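D-galactonate dehydratase family member RspA (Pantoea ananatis, PDB 3T6C) dehydrates D-gluconate to 2-dehydro-3-deoxy-D-gluconate with low activity, using one magnesium ion per subunit, and probably has no significant role in gluconate breakdown in the cell. Local coordinates at residues E339-P350 with L364-E375; R287-E298 with K313-H321. All coordinates share one frame; numbering follows the deposited sequence.

Contact 1: residues E339-P350 with L364-E375; sequences ELNGVRTAWHSP and LDLSSPNFGIQE. With GCO (D-gluconic acid), chain D.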
loop_
_atom_site.group_PDB
_atom_site.type_symbol
_atom_site.label_atom_id
_atom_site.label_comp_id
_atom_site.label_asym_id
_atom_site.label_seq_id
_atom_site.Cartn_x
_atom_site.Cartn_y
_atom_site.Cartn_z
ATOM N N GLU A 339 -7.289 7.051 22.398
ATOM C CA GLU A 339 -8.367 6.186 22.856
ATOM C C GLU A 339 -9.023 5.462 21.690
ATOM O O GLU A 339 -9.298 4.249 21.752
ATOM C CB GLU A 339 -9.413 7.085 23.573
ATOM C CG GLU A 339 -10.665 6.321 24.055
ATOM C CD GLU A 339 -11.764 7.262 24.582
ATOM O OE1 GLU A 339 -11.500 8.462 24.839
ATOM O OE2 GLU A 339 -12.905 6.787 24.688
ATOM N N LEU A 340 -9.316 6.202 20.630
ATOM C CA LEU A 340 -10.052 5.612 19.497
ATOM C C LEU A 340 -9.170 4.665 18.675
ATOM O O LEU A 340 -9.686 3.885 17.867
ATOM C CB LEU A 340 -10.660 6.729 18.631
ATOM C CG LEU A 340 -12.034 7.354 19.033
ATOM C CD1 LEU A 340 -12.147 7.650 20.519
ATOM C CD2 LEU A 340 -12.341 8.620 18.223
ATOM N N ASN A 341 -7.849 4.764 18.855
ATOM C CA ASN A 341 -6.874 3.820 18.261
ATOM C C ASN A 341 -6.425 2.715 19.211
ATOM O O ASN A 341 -5.479 2.004 18.904
ATOM C CB ASN A 341 -5.671 4.620 17.698
ATOM C CG ASN A 341 -6.035 5.236 16.377
ATOM O OD1 ASN A 341 -6.122 4.501 15.367
ATOM N ND2 ASN A 341 -6.328 6.559 16.365
ATOM N N GLY A 342 -7.018 2.636 20.407
ATOM C CA GLY A 342 -6.597 1.588 21.353
ATOM C C GLY A 342 -5.253 1.835 22.006
ATOM O O GLY A 342 -4.649 0.906 22.610
ATOM N N VAL A 343 -4.778 3.087 21.948
ATOM C CA VAL A 343 -3.487 3.448 22.554
ATOM C C VAL A 343 -3.741 4.114 23.916
ATOM O O VAL A 343 -4.705 4.873 24.049
ATOM C CB VAL A 343 -2.781 4.448 21.600
ATOM C CG1 VAL A 343 -1.511 5.042 22.287
ATOM C CG2 VAL A 343 -2.377 3.699 20.316
ATOM N N ARG A 344 -2.902 3.848 24.923
ATOM C CA ARG A 344 -3.159 4.443 26.232
ATOM C C ARG A 344 -2.204 5.596 26.580
ATOM O O ARG A 344 -1.199 5.806 25.913
ATOM C CB ARG A 344 -3.093 3.351 27.332
ATOM C CG ARG A 344 -4.178 2.277 27.095
ATOM C CD ARG A 344 -4.435 1.442 28.358
ATOM N NE ARG A 344 -3.314 0.576 28.645
ATOM C CZ ARG A 344 -3.296 -0.199 29.719
ATOM N NH1 ARG A 344 -4.320 -0.182 30.569
ATOM N NH2 ARG A 344 -2.245 -0.983 29.984
ATOM N N THR A 345 -2.511 6.311 27.657
ATOM C CA THR A 345 -1.696 7.507 28.009
ATOM C C THR A 345 -0.646 7.181 29.071
ATOM O O THR A 345 -0.897 6.371 29.996
ATOM C CB THR A 345 -2.579 8.699 28.488
ATOM O OG1 THR A 345 -3.101 8.397 29.797
ATOM C CG2 THR A 345 -3.734 8.940 27.526
ATOM N N ALA A 346 0.576 7.704 28.877
ATOM C CA ALA A 346 1.562 7.706 29.956
ATOM C C ALA A 346 2.247 9.069 29.859
ATOM O O ALA A 346 3.450 9.149 29.494
ATOM C CB ALA A 346 2.563 6.540 29.611
ATOM N N TRP A 347 1.664 10.084 30.481
ATOM C CA TRP A 347 2.263 11.426 30.344
ATOM C C TRP A 347 3.610 11.474 31.041
ATOM O O TRP A 347 3.787 10.927 32.127
ATOM C CB TRP A 347 1.330 12.500 30.952
ATOM C CG TRP A 347 -0.104 12.447 30.435
ATOM C CD1 TRP A 347 -1.230 12.255 31.185
ATOM C CD2 TRP A 347 -0.542 12.588 29.091
ATOM N NE1 TRP A 347 -2.350 12.284 30.394
ATOM C CE2 TRP A 347 -1.966 12.468 29.103
ATOM C CE3 TRP A 347 0.116 12.809 27.864
ATOM C CZ2 TRP A 347 -2.742 12.630 27.965
ATOM C CZ3 TRP A 347 -0.679 12.912 26.703
ATOM C CH2 TRP A 347 -2.084 12.827 26.777
ATOM N N HIS A 348 4.539 12.212 30.416
ATOM C CA HIS A 348 5.896 12.426 31.009
ATOM C C HIS A 348 5.804 13.266 32.281
ATOM O O HIS A 348 5.110 14.312 32.313
ATOM C CB HIS A 348 6.728 13.094 29.922
ATOM C CG HIS A 348 8.109 13.536 30.351
ATOM N ND1 HIS A 348 8.371 14.846 30.703
ATOM C CD2 HIS A 348 9.294 12.879 30.430
ATOM C CE1 HIS A 348 9.660 14.973 31.002
ATOM N NE2 HIS A 348 10.249 13.808 30.810
ATOM N N SER A 349 6.365 12.727 33.372
ATOM C CA SER A 349 6.309 13.444 34.652
ATOM C C SER A 349 7.448 13.105 35.626
ATOM O O SER A 349 7.187 12.452 36.636
ATOM C CB SER A 349 4.960 13.117 35.285
ATOM O OG SER A 349 4.651 14.114 36.252
ATOM N N PRO A 350 8.667 13.487 35.326
ATOM C CA PRO A 350 9.914 13.370 36.072
ATOM C C PRO A 350 10.046 14.638 36.951
ATOM O O PRO A 350 9.079 15.116 37.534
ATOM C CB PRO A 350 10.960 13.227 34.976
ATOM C CG PRO A 350 10.510 14.134 33.992
ATOM C CD PRO A 350 8.950 14.168 34.058
ATOM N N LEU A 364 -6.216 14.838 33.752
ATOM C CA LEU A 364 -6.395 14.052 32.514
ATOM C C LEU A 364 -6.458 12.569 32.836
ATOM O O LEU A 364 -7.358 11.866 32.345
ATOM C CB LEU A 364 -5.258 14.322 31.527
ATOM C CG LEU A 364 -5.363 15.695 30.823
ATOM C CD1 LEU A 364 -3.937 16.162 30.476
ATOM C CD2 LEU A 364 -6.218 15.559 29.575
ATOM N N ASP A 365 -5.511 12.074 33.626
ATOM C CA ASP A 365 -5.509 10.662 33.977
ATOM C C ASP A 365 -6.814 10.198 34.592
ATOM O O ASP A 365 -7.303 9.123 34.241
ATOM C CB ASP A 365 -4.420 10.367 35.014
ATOM C CG ASP A 365 -3.005 10.512 34.486
ATOM O OD1 ASP A 365 -2.744 10.444 33.265
ATOM O OD2 ASP A 365 -2.107 10.661 35.376
ATOM N N LEU A 366 -7.377 10.979 35.529
ATOM C CA LEU A 366 -8.648 10.587 36.144
ATOM C C LEU A 366 -9.810 10.506 35.156
ATOM O O LEU A 366 -10.715 9.653 35.365
ATOM C CB LEU A 366 -9.004 11.546 37.278
ATOM C CG LEU A 366 -8.152 11.357 38.514
ATOM C CD1 LEU A 366 -8.463 12.503 39.478
ATOM C CD2 LEU A 366 -8.536 10.032 39.200
ATOM N N SER A 367 -9.806 11.381 34.137
ATOM C CA SER A 367 -10.954 11.512 33.242
ATOM C C SER A 367 -10.824 10.735 31.935
ATOM O O SER A 367 -11.753 10.748 31.101
ATOM C CB SER A 367 -11.262 13.000 32.989
ATOM O OG SER A 367 -10.114 13.639 32.446
ATOM N N SER A 368 -9.675 10.065 31.727
ATOM C CA SER A 368 -9.462 9.326 30.468
ATOM C C SER A 368 -9.772 7.846 30.574
ATOM O O SER A 368 -9.163 7.144 31.368
ATOM C CB SER A 368 -7.963 9.430 30.073
ATOM O OG SER A 368 -7.647 10.723 29.644
ATOM N N PRO A 369 -10.661 7.334 29.702
ATOM C CA PRO A 369 -10.901 5.890 29.792
ATOM C C PRO A 369 -9.617 5.069 29.517
ATOM O O PRO A 369 -9.415 3.994 30.090
ATOM C CB PRO A 369 -11.923 5.603 28.683
ATOM C CG PRO A 369 -12.405 6.898 28.232
ATOM C CD PRO A 369 -11.488 8.008 28.687
ATOM N N ASN A 370 -8.780 5.617 28.639
ATOM C CA ASN A 370 -7.557 4.995 28.177
ATOM C C ASN A 370 -6.322 5.326 29.008
ATOM O O ASN A 370 -5.221 5.324 28.451
ATOM C CB ASN A 370 -7.300 5.247 26.699
ATOM C CG ASN A 370 -7.164 6.695 26.393
ATOM O OD1 ASN A 370 -7.869 7.539 26.943
ATOM N ND2 ASN A 370 -6.281 7.010 25.455
ATOM N N PHE A 371 -6.482 5.769 30.237
ATOM C CA PHE A 371 -5.292 5.948 31.087
ATOM C C PHE A 371 -4.425 4.699 31.134
ATOM O O PHE A 371 -4.953 3.579 31.308
ATOM C CB PHE A 371 -5.759 6.238 32.522
ATOM C CG PHE A 371 -4.631 6.244 33.528
ATOM C CD1 PHE A 371 -3.617 7.199 33.487
ATOM C CD2 PHE A 371 -4.590 5.239 34.494
ATOM C CE1 PHE A 371 -2.561 7.145 34.478
ATOM C CE2 PHE A 371 -3.564 5.177 35.444
ATOM C CZ PHE A 371 -2.561 6.170 35.410
ATOM N N GLY A 372 -3.122 4.849 30.806
ATOM C CA GLY A 372 -2.160 3.765 31.023
ATOM C C GLY A 372 -1.381 3.660 32.328
ATOM O O GLY A 372 -1.589 2.769 33.134
ATOM N N ILE A 373 -0.574 4.684 32.590
ATOM C CA ILE A 373 0.210 4.695 33.823
ATOM C C ILE A 373 0.640 6.141 34.062
ATOM O O ILE A 373 0.689 6.922 33.097
ATOM C CB ILE A 373 1.413 3.695 33.737
ATOM C CG1 ILE A 373 2.008 3.456 35.125
ATOM C CG2 ILE A 373 2.507 4.246 32.807
ATOM C CD1 ILE A 373 1.003 2.723 36.079
ATOM N N GLN A 374 0.964 6.481 35.322
ATOM C CA GLN A 374 1.532 7.826 35.573
ATOM C C GLN A 374 2.916 7.751 36.213
ATOM O O GLN A 374 3.057 7.353 37.362
ATOM C CB GLN A 374 0.598 8.617 36.494
ATOM C CG GLN A 374 1.005 10.117 36.655
ATOM C CD GLN A 374 1.300 10.768 35.300
ATOM O OE1 GLN A 374 2.487 10.981 34.956
ATOM N NE2 GLN A 374 0.264 11.023 34.503
ATOM N N GLU A 375 3.933 8.163 35.460
ATOM C CA GLU A 375 5.273 8.354 35.991
ATOM C C GLU A 375 5.234 9.272 37.190
ATOM O O GLU A 375 4.492 10.266 37.161
ATOM C CB GLU A 375 6.094 9.037 34.907
ATOM C CG GLU A 375 7.584 9.104 35.239
ATOM C CD GLU A 375 8.401 9.621 34.080
ATOM O OE1 GLU A 375 7.866 10.232 33.158
ATOM O OE2 GLU A 375 9.638 9.415 34.083
HETATM C C1 GCO D . 11.740 10.271 31.609
HETATM C C2 GCO D . 12.601 11.147 30.779
HETATM C C3 GCO D . 13.417 12.161 31.557
HETATM C C4 GCO D . 14.039 13.179 30.624
HETATM C C5 GCO D . 14.050 14.538 31.281
HETATM C C6 GCO D . 14.637 15.630 30.405
HETATM O O1A GCO D . 11.325 10.623 32.752
HETATM O O1B GCO D . 11.293 9.200 31.081
HETATM O O2 GCO D . 13.264 10.362 29.822
HETATM O O3 GCO D . 14.365 11.440 32.253
HETATM O O4 GCO D . 15.359 12.754 30.338
HETATM O O5 GCO D . 12.754 14.871 31.614
HETATM O O6 GCO D . 14.623 16.919 30.987
HETATM O O HOH W 1 -9.252 9.780 26.374
HETATM O O HOH W 2 -6.726 1.459 30.838
HETATM O O HOH W 3 -0.976 9.009 31.616
HETATM O O HOH W 4 -4.867 10.746 30.449
HETATM O O HOH W 5 3.316 8.285 32.641
HETATM O O HOH W 6 3.752 12.616 38.468
#
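OE1 of E375 is gripped twice: the backbone N of S349 reaches it at 2.9 Å in a nearly straight bond (174° at the hydrogen), coming from above the carboxylate plane, and R319 adds a salt bridge. With CG anti to the backbone N (chi1 -171°) and the chain extended beyond it, E375 runs past S349 to the D-gluconate, whose O1A lies 2.5 Å from E375 OE2; H150 is also hydrogen-bonded to E375 OE2. H348 NE2 donates to ligand O5 at 2.8 Å, while its ND1 is paired with H321. Away from the ligand, Q374 NE2 donates to the syn lone pair of D365 OD2 at 2.6 Å. The Q374 amide lies nearly coplanar with the W347 indole, at whose edge NE2 sits, and D365 slides past W347 so that OD1 comes 3.1 Å from CD1. Two waters flank T345 OG1, one passing on to W347 NE1 and S368 OG, the other to D365 OD1. The backbones meet only briefly, in a single bridge between T345 and F371: T345 N donates to N370 O, and T345 O accepts from I373 N and weakly from G372 N. Farther along, N370 ND2 points straight at V343 O (3.0 Å), in its own amide plane, and also bonds A335 of helix 328-340. Helix 355-367, whose last turn belongs to 364-375, links the last two strands of the enolase-superfamily barrel, 344-345 and 374-375. Holding OE1 with an amide and a guanidinium probably fixes the rotation of the E375 carboxylate, leaving OE2 directed at the substrate carboxylate.

Contact 2: residues R287-E298 with K313-H321; sequences RQQSSTPIAMGE and KLIDYIRCH. With MG (magnesium ion), chain C; GCO (D-gluconic acid), chain D.
Strands 294-296 and 317-318 run parallel, A295 level with Y317 and M296 with I318. I294 O accepts twice, from D316 N at 2.8 Å and from Y317 N; M296 N then donates to Y317 O, and R319 N meets M296 O at 2.9 Å from above the carbonyl plane. At the end farther from the magnesium ion, R287 folds back through bends at chi2 and chi3 (-74° and -84°) and grips two partners. Its NE and NH2 both bond K313 O, NE on a lone pair and NH2 at 2.9 Å from well above the carbonyl plane. NH1 and NH2 meet the D316 carboxylate end-on in a salt bridge, one nitrogen to each oxygen, with the two planes 52° apart. L314 O lies over one guanidinium face. D316 OD1 is shared: R287 NH1 comes on its syn side, while I294 N takes the anti lone pair at 2.8 Å, tying the carboxylate to the start of the strand. Helix 303-311 makes the connection between the strands, so the pair forms a beta-alpha-beta unit of the (beta/alpha)7beta barrel; the helix ends in a Schellman motif at K313. On one face of the sheet A295 CB packs against R319 CG (3.6 Å) and Y317 CB; on the other, the M296 and I315 side chains cross at about a right angle, M296 CG 3.6 Å from I315 CG2. Beyond the strand ends, E298 OE1 binds magnesium at 2.2 Å, with D246 and E272 as the other protein ligands, and E298 OE2 is hydrogen-bonded to Y103 of a neighbouring subunit. R319, bent at chi2 and chi3, brings NH2 to 3.0 Å from gluconate O1B, itself a magnesium ligand, while its NH1 bonds A346 O.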
loop_
_atom_site.group_PDB
_atom_site.type_symbol
_atom_site.label_atom_id
_atom_site.label_comp_id
_atom_site.label_asym_id
_atom_site.label_seq_id
_atom_site.Cartn_x
_atom_site.Cartn_y
_atom_site.Cartn_z
ATOM N N ARG A 287 7.409 -2.833 14.541
ATOM C CA ARG A 287 6.094 -3.400 14.884
ATOM C C ARG A 287 5.703 -4.575 13.998
ATOM O O ARG A 287 4.722 -5.235 14.278
ATOM C CB ARG A 287 5.048 -2.282 14.854
ATOM C CG ARG A 287 5.368 -1.190 15.866
ATOM C CD ARG A 287 5.089 -1.634 17.302
ATOM N NE ARG A 287 3.686 -1.447 17.634
ATOM C CZ ARG A 287 3.197 -1.554 18.866
ATOM N NH1 ARG A 287 3.960 -1.995 19.856
ATOM N NH2 ARG A 287 1.935 -1.166 19.114
ATOM N N GLN A 288 6.461 -4.860 12.949
ATOM C CA GLN A 288 6.218 -6.100 12.191
ATOM C C GLN A 288 6.915 -7.279 12.819
ATOM O O GLN A 288 6.697 -8.422 12.395
ATOM C CB GLN A 288 6.666 -5.934 10.734
ATOM C CG GLN A 288 5.880 -4.843 10.038
ATOM C CD GLN A 288 6.295 -4.645 8.590
ATOM O OE1 GLN A 288 6.823 -3.583 8.204
ATOM N NE2 GLN A 288 6.079 -5.662 7.787
ATOM N N GLN A 289 7.784 -7.006 13.801
ATOM C CA GLN A 289 8.660 -8.025 14.441
ATOM C C GLN A 289 8.374 -8.299 15.900
ATOM O O GLN A 289 8.547 -9.450 16.342
ATOM C CB GLN A 289 10.143 -7.772 14.187
ATOM C CG GLN A 289 10.458 -7.786 12.699
ATOM C CD GLN A 289 11.955 -7.820 12.447
ATOM O OE1 GLN A 289 12.735 -8.363 13.257
ATOM N NE2 GLN A 289 12.368 -7.261 11.306
ATOM N N SER A 290 8.218 -7.249 16.703
ATOM C CA SER A 290 8.202 -7.384 18.178
ATOM C C SER A 290 6.829 -7.182 18.795
ATOM O O SER A 290 6.040 -6.348 18.330
ATOM C CB SER A 290 9.141 -6.368 18.811
ATOM O OG SER A 290 9.190 -6.646 20.216
ATOM N N SER A 291 6.538 -7.973 19.836
ATOM C CA SER A 291 5.339 -7.814 20.673
ATOM C C SER A 291 5.614 -7.136 22.037
ATOM O O SER A 291 4.728 -7.128 22.896
ATOM C CB SER A 291 4.627 -9.157 20.790
ATOM O OG SER A 291 5.570 -10.125 21.230
ATOM N N THR A 292 6.837 -6.640 22.280
ATOM C CA THR A 292 7.074 -5.865 23.507
ATOM C C THR A 292 6.319 -4.531 23.391
ATOM O O THR A 292 6.418 -3.849 22.376
ATOM C CB THR A 292 8.573 -5.595 23.636
ATOM O OG1 THR A 292 9.242 -6.846 23.974
ATOM C CG2 THR A 292 8.890 -4.478 24.663
ATOM N N PRO A 293 5.528 -4.154 24.406
ATOM C CA PRO A 293 4.820 -2.879 24.252
ATOM C C PRO A 293 5.756 -1.679 24.159
ATOM O O PRO A 293 6.826 -1.699 24.814
ATOM C CB PRO A 293 3.952 -2.808 25.533
ATOM C CG PRO A 293 3.825 -4.261 26.006
ATOM C CD PRO A 293 5.164 -4.857 25.654
ATOM N N ILE A 294 5.365 -0.668 23.383
ATOM C CA ILE A 294 6.244 0.458 23.075
ATOM C C ILE A 294 5.613 1.765 23.554
ATOM O O ILE A 294 4.455 2.025 23.296
ATOM C CB ILE A 294 6.494 0.560 21.542
ATOM C CG1 ILE A 294 7.242 -0.701 21.039
ATOM C CG2 ILE A 294 7.324 1.807 21.173
ATOM C CD1 ILE A 294 8.607 -0.943 21.679
ATOM N N ALA A 295 6.410 2.587 24.242
ATOM C CA ALA A 295 5.995 3.943 24.618
ATOM C C ALA A 295 6.888 4.933 23.883
ATOM O O ALA A 295 8.102 4.716 23.754
ATOM C CB ALA A 295 6.153 4.165 26.131
ATOM N N MET A 296 6.289 6.041 23.410
ATOM C CA MET A 296 7.064 7.089 22.751
ATOM C C MET A 296 6.476 8.411 23.075
ATOM O O MET A 296 5.245 8.549 23.167
ATOM C CB MET A 296 6.951 6.968 21.197
ATOM C CG MET A 296 7.767 5.848 20.526
ATOM S SD MET A 296 9.525 6.242 20.375
ATOM C CE MET A 296 9.478 7.729 19.371
ATOM N N GLY A 297 7.357 9.412 23.045
ATOM C CA GLY A 297 6.895 10.773 22.827
ATOM C C GLY A 297 7.116 11.888 23.812
ATOM O O GLY A 297 6.568 12.967 23.586
ATOM N N GLU A 298 7.897 11.688 24.859
ATOM C CA GLU A 298 8.178 12.825 25.762
ATOM C C GLU A 298 8.798 13.990 24.999
ATOM O O GLU A 298 8.637 15.154 25.424
ATOM C CB GLU A 298 9.098 12.418 26.950
ATOM C CG GLU A 298 10.514 12.110 26.489
ATOM C CD GLU A 298 11.357 11.440 27.568
ATOM O OE1 GLU A 298 10.881 10.496 28.214
ATOM O OE2 GLU A 298 12.504 11.846 27.795
ATOM N N LYS A 313 -0.879 2.308 14.839
ATOM C CA LYS A 313 -0.731 1.341 15.942
ATOM C C LYS A 313 0.749 1.035 16.202
ATOM O O LYS A 313 1.121 -0.116 16.517
ATOM C CB LYS A 313 -1.520 0.035 15.684
ATOM C CG LYS A 313 -2.938 0.279 15.092
ATOM C CD LYS A 313 -3.817 1.176 15.947
ATOM C CE LYS A 313 -5.271 1.194 15.449
ATOM N NZ LYS A 313 -5.346 1.875 14.075
ATOM N N LEU A 314 1.585 2.062 16.058
ATOM C CA LEU A 314 3.045 1.861 16.160
ATOM C C LEU A 314 3.532 1.999 17.588
ATOM O O LEU A 314 4.673 1.664 17.877
ATOM C CB LEU A 314 3.835 2.832 15.218
ATOM C CG LEU A 314 3.420 2.600 13.756
ATOM C CD1 LEU A 314 4.235 3.569 12.907
ATOM C CD2 LEU A 314 3.619 1.133 13.298
ATOM N N ILE A 315 2.631 2.409 18.495
ATOM C CA ILE A 315 2.953 2.541 19.912
ATOM C C ILE A 315 1.750 2.091 20.710
ATOM O O ILE A 315 0.635 1.975 20.179
ATOM C CB ILE A 315 3.333 3.981 20.335
ATOM C CG1 ILE A 315 2.165 4.947 20.061
ATOM C CG2 ILE A 315 4.559 4.482 19.529
ATOM C CD1 ILE A 315 2.475 6.413 20.516
ATOM N N ASP A 316 1.999 1.679 21.928
ATOM C CA ASP A 316 0.933 1.367 22.874
ATOM C C ASP A 316 0.662 2.407 23.931
ATOM O O ASP A 316 -0.391 2.378 24.571
ATOM C CB ASP A 316 1.290 0.036 23.517
ATOM C CG ASP A 316 1.626 -0.987 22.460
ATOM O OD1 ASP A 316 2.816 -1.359 22.328
ATOM O OD2 ASP A 316 0.651 -1.381 21.729
ATOM N N TYR A 317 1.626 3.330 24.102
ATOM C CA TYR A 317 1.527 4.398 25.112
ATOM C C TYR A 317 2.080 5.654 24.537
ATOM O O TYR A 317 3.197 5.667 24.014
ATOM C CB TYR A 317 2.366 4.064 26.386
ATOM C CG TYR A 317 1.845 2.825 27.106
ATOM C CD1 TYR A 317 2.349 1.561 26.789
ATOM C CD2 TYR A 317 0.839 2.917 28.064
ATOM C CE1 TYR A 317 1.840 0.398 27.417
ATOM C CE2 TYR A 317 0.326 1.754 28.703
ATOM C CZ TYR A 317 0.854 0.537 28.378
ATOM O OH TYR A 317 0.371 -0.604 28.979
ATOM N N ILE A 318 1.320 6.732 24.670
ATOM C CA ILE A 318 1.764 8.069 24.239
ATOM C C ILE A 318 2.295 8.789 25.488
ATOM O O ILE A 318 1.681 8.812 26.556
ATOM C CB ILE A 318 0.602 8.808 23.509
ATOM C CG1 ILE A 318 1.093 10.169 22.997
ATOM C CG2 ILE A 318 -0.562 9.097 24.428
ATOM C CD1 ILE A 318 2.209 10.056 21.943
ATOM N N ARG A 319 3.527 9.274 25.336
ATOM C CA ARG A 319 4.367 9.820 26.415
ATOM C C ARG A 319 4.473 11.330 26.550
ATOM O O ARG A 319 5.398 11.824 27.223
ATOM C CB ARG A 319 5.778 9.192 26.380
ATOM C CG ARG A 319 5.781 7.680 26.654
ATOM C CD ARG A 319 5.850 7.431 28.180
ATOM N NE ARG A 319 7.062 8.045 28.754
ATOM C CZ ARG A 319 7.139 8.586 29.984
ATOM N NH1 ARG A 319 6.058 8.722 30.782
ATOM N NH2 ARG A 319 8.316 9.038 30.439
ATOM N N CYS A 320 3.629 12.071 25.847
ATOM C CA CYS A 320 3.920 13.516 25.763
ATOM C C CYS A 320 4.151 14.172 27.106
ATOM O O CYS A 320 3.479 13.859 28.138
ATOM C CB CYS A 320 2.754 14.247 25.140
ATOM S SG CYS A 320 2.450 13.674 23.420
ATOM N N HIS A 321 5.077 15.146 27.071
ATOM C CA HIS A 321 5.223 16.116 28.167
ATOM C C HIS A 321 4.160 17.117 27.750
ATOM O O HIS A 321 4.307 17.835 26.710
ATOM C CB HIS A 321 6.650 16.684 28.060
ATOM C CG HIS A 321 7.021 17.694 29.115
ATOM N ND1 HIS A 321 7.315 17.336 30.415
ATOM C CD2 HIS A 321 7.241 19.022 29.029
ATOM C CE1 HIS A 321 7.635 18.422 31.102
ATOM N NE2 HIS A 321 7.622 19.456 30.273
HETATM MG MG MG C . 11.927 8.818 29.081
HETATM C C1 GCO D . 11.740 10.271 31.609
HETATM C C2 GCO D . 12.601 11.147 30.779
HETATM C C3 GCO D . 13.417 12.161 31.557
HETATM C C4 GCO D . 14.039 13.179 30.624
HETATM C C5 GCO D . 14.050 14.538 31.281
HETATM C C6 GCO D . 14.637 15.630 30.405
HETATM O O1A GCO D . 11.325 10.623 32.752
HETATM O O1B GCO D . 11.293 9.200 31.081
HETATM O O2 GCO D . 13.264 10.362 29.822
HETATM O O3 GCO D . 14.365 11.440 32.253
HETATM O O4 GCO D . 15.359 12.754 30.338
HETATM O O5 GCO D . 12.754 14.871 31.614
HETATM O O6 GCO D . 14.623 16.919 30.987
HETATM O O HOH W 7 5.792 15.920 24.411
HETATM O O HOH W 8 8.927 9.186 26.183
HETATM O O HOH W 9 12.895 8.671 27.228
#

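Overall arrangement
Contact 2 closes before contact 1 opens along the chain, and helix 328-340 leads from one to the other, its last residues already in contact 1. Their centres are about 13 Å apart. Both belong to the enolase-type barrel: strands 294-296, 317-318 and 344-345 are successive neighbours in one parallel run; A346 N to I318 O (2.8 Å, a probable hydrogen bond) ties contact 1 to contact 2. Strand 374-375 then pairs with 145-151, which closes the barrel. The contacts converge on D-gluconate: contact 2 supplies a magnesium ligand and an arginine, contact 1 a histidine, a proline and a glutamate. These active-site residues thus come from the ends of consecutive barrel strands and the loops after them. Both contacts also reach the same neighbouring subunit.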